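Local structure of sialidase B (4XJZ) at residues Y420-T425 and F436-P441. The protein removes terminal sialic acid residues by cleaving alpha-2,3, alpha-2,6 and alpha-2,8 linkages in oligosaccharides, glycoproteins and glycolipids. The protein carries 1 engineered substitution. Numbering follows the deposited sequence.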
loop_
_atom_site.group_PDB
_atom_site.type_symbol
_atom_site.label_atom_id
_atom_site.label_comp_id
_atom_site.label_asym_id
_atom_site.label_seq_id
_atom_site.Cartn_x
_atom_site.Cartn_y
_atom_site.Cartn_z
ATOM N N TYR A 420 7.023 -8.127 -17.680
ATOM C CA TYR A 420 7.967 -7.224 -18.340
ATOM C C TYR A 420 8.335 -6.098 -17.381
ATOM O O TYR A 420 7.724 -5.947 -16.331
ATOM C CB TYR A 420 7.331 -6.607 -19.590
ATOM C CG TYR A 420 6.834 -7.633 -20.587
ATOM C CD1 TYR A 420 7.601 -7.989 -21.693
ATOM C CD2 TYR A 420 5.585 -8.231 -20.430
ATOM C CE1 TYR A 420 7.147 -8.932 -22.605
ATOM C CE2 TYR A 420 5.127 -9.179 -21.333
ATOM C CZ TYR A 420 5.910 -9.519 -22.415
ATOM O OH TYR A 420 5.457 -10.458 -23.321
ATOM N N ILE A 421 9.342 -5.307 -17.735
ATOM C CA ILE A 421 9.586 -4.059 -17.010
ATOM C C ILE A 421 9.409 -2.930 -18.009
ATOM O O ILE A 421 9.862 -3.035 -19.146
ATOM C CB ILE A 421 10.997 -3.986 -16.388
ATOM C CG1 ILE A 421 11.178 -5.043 -15.302
ATOM C CG2 ILE A 421 11.230 -2.623 -15.729
ATOM C CD1 ILE A 421 12.589 -5.085 -14.718
ATOM N N ALA A 422 8.721 -1.872 -17.589
ATOM C CA ALA A 422 8.552 -0.685 -18.424
ATOM C C ALA A 422 9.161 0.536 -17.757
ATOM O O ALA A 422 9.322 0.591 -16.532
ATOM C CB ALA A 422 7.102 -0.435 -18.695
ATOM N N MET A 423 9.454 1.532 -18.585
ATOM C CA MET A 423 9.988 2.814 -18.128
ATOM C C MET A 423 9.153 3.953 -18.687
ATOM O O MET A 423 8.724 3.894 -19.835
ATOM C CB MET A 423 11.433 2.946 -18.616
ATOM C CG MET A 423 12.030 4.325 -18.523
ATOM S SD MET A 423 13.669 4.245 -19.281
ATOM C CE MET A 423 13.808 5.914 -19.909
ATOM N N THR A 424 8.921 4.981 -17.875
ATOM C CA THR A 424 8.379 6.235 -18.393
ATOM C C THR A 424 9.214 7.373 -17.840
ATOM O O THR A 424 9.999 7.187 -16.903
ATOM C CB THR A 424 6.885 6.441 -18.045
ATOM O OG1 THR A 424 6.446 7.700 -18.577
ATOM C CG2 THR A 424 6.652 6.430 -16.551
ATOM N N THR A 425 9.089 8.549 -18.451
ATOM C CA THR A 425 9.830 9.712 -17.977
ATOM C C THR A 425 8.913 10.916 -17.840
ATOM O O THR A 425 7.848 10.982 -18.459
ATOM C CB THR A 425 11.001 10.070 -18.912
ATOM O OG1 THR A 425 10.483 10.533 -20.160
ATOM C CG2 THR A 425 11.882 8.857 -19.161
ATOM N N PHE A 436 4.876 4.822 -21.770
ATOM C CA PHE A 436 5.947 3.909 -21.343
ATOM C C PHE A 436 6.605 3.144 -22.505
ATOM O O PHE A 436 5.990 2.947 -23.565
ATOM C CB PHE A 436 5.461 2.940 -20.235
ATOM C CG PHE A 436 4.498 1.874 -20.713
ATOM C CD1 PHE A 436 4.964 0.687 -21.260
ATOM C CD2 PHE A 436 3.128 2.061 -20.598
ATOM C CE1 PHE A 436 4.091 -0.282 -21.714
ATOM C CE2 PHE A 436 2.240 1.094 -21.039
ATOM C CZ PHE A 436 2.724 -0.081 -21.598
ATOM N N LYS A 437 7.860 2.737 -22.307
ATOM C CA LYS A 437 8.530 1.839 -23.239
ATOM C C LYS A 437 8.947 0.604 -22.461
ATOM O O LYS A 437 9.337 0.702 -21.296
ATOM C CB LYS A 437 9.766 2.491 -23.879
ATOM C CG LYS A 437 10.991 2.546 -22.970
ATOM C CD LYS A 437 12.287 2.806 -23.738
ATOM C CE LYS A 437 13.494 2.734 -22.804
ATOM N NZ LYS A 437 14.647 3.531 -23.315
ATOM N N LEU A 438 8.868 -0.559 -23.100
ATOM C CA LEU A 438 9.379 -1.770 -22.482
ATOM C C LEU A 438 10.907 -1.776 -22.485
ATOM O O LEU A 438 11.540 -1.334 -23.452
ATOM C CB LEU A 438 8.862 -2.996 -23.230
ATOM C CG LEU A 438 7.351 -3.236 -23.192
ATOM C CD1 LEU A 438 6.987 -4.481 -24.008
ATOM C CD2 LEU A 438 6.837 -3.367 -21.761
ATOM N N LEU A 439 11.497 -2.261 -21.396
ATOM C CA LEU A 439 12.934 -2.524 -21.363
ATOM C C LEU A 439 13.191 -3.856 -22.058
ATOM O O LEU A 439 12.312 -4.719 -22.080
ATOM C CB LEU A 439 13.460 -2.580 -19.925
ATOM C CG LEU A 439 13.457 -1.313 -19.071
ATOM C CD1 LEU A 439 14.572 -1.376 -18.029
ATOM C CD2 LEU A 439 13.580 -0.076 -19.921
ATOM N N PRO A 440 14.395 -4.033 -22.627
ATOM C CA PRO A 440 14.751 -5.299 -23.277
ATOM C C PRO A 440 14.978 -6.395 -22.246
ATOM O O PRO A 440 15.092 -6.093 -21.058
ATOM C CB PRO A 440 16.072 -4.963 -23.972
ATOM C CG PRO A 440 16.676 -3.920 -23.126
ATOM C CD PRO A 440 15.515 -3.076 -22.653
ATOM N N PRO A 441 15.034 -7.661 -22.688
ATOM C CA PRO A 441 15.394 -8.728 -21.750
ATOM C C PRO A 441 16.882 -8.654 -21.419
ATOM O O PRO A 441 17.672 -8.263 -22.282
ATOM C CB PRO A 441 15.085 -10.000 -22.540
ATOM C CG PRO A 441 15.203 -9.595 -23.971
ATOM C CD PRO A 441 14.726 -8.181 -24.032
HETATM O O HOH W 1 10.867 -6.377 -20.086
#
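Met423 and Lys437 form the hydrogen-bonded antiparallel pair of a beta hairpin in the sialidase propeller, its turn belonging to an Asp-box (BNR) repeat. Met423 N donates to Lys437 O (2.8 Å) and Lys437 N returns a bond to Met423 O (2.9 Å), both in the carbonyl plane. Each acceptor also takes a CA-H contact, Lys437 O from Ala422 and Met423 O from Phe436. Two residues further along each strand, Leu439 N gives Ile421 O a nearly straight bond (172° at the hydrogen), with the donor 21° off the carbonyl plane. Beyond it direct pairing gives way to a water, which accepts from Ile421 N and donates to Leu439 O. Leu438 N points away from 420-425 and is hydrogen-bonded to Tyr370 OH, while Ala422 bonds through its backbone to Ala305 of strand 301-308; 437-438 is an outermost strand of this sheet.

On one face, Met423 and Lys437 run side by side as extended chains, and Lys437 NZ is hydrogen-bonded to Gly485 O. With CG of Met423 anti to the backbone N (chi1 166°), the thioether lies along the lysine, SD 3.8 Å from Lys437 CE. On the other face, Leu438 CD2 lies against CB of Tyr420, and the Tyr420 hydroxyl is hydrogen-bonded to Thr416 O. Beside them the Ala422 methyl meets the Phe436 ring obliquely, CB to CD1 3.5 Å.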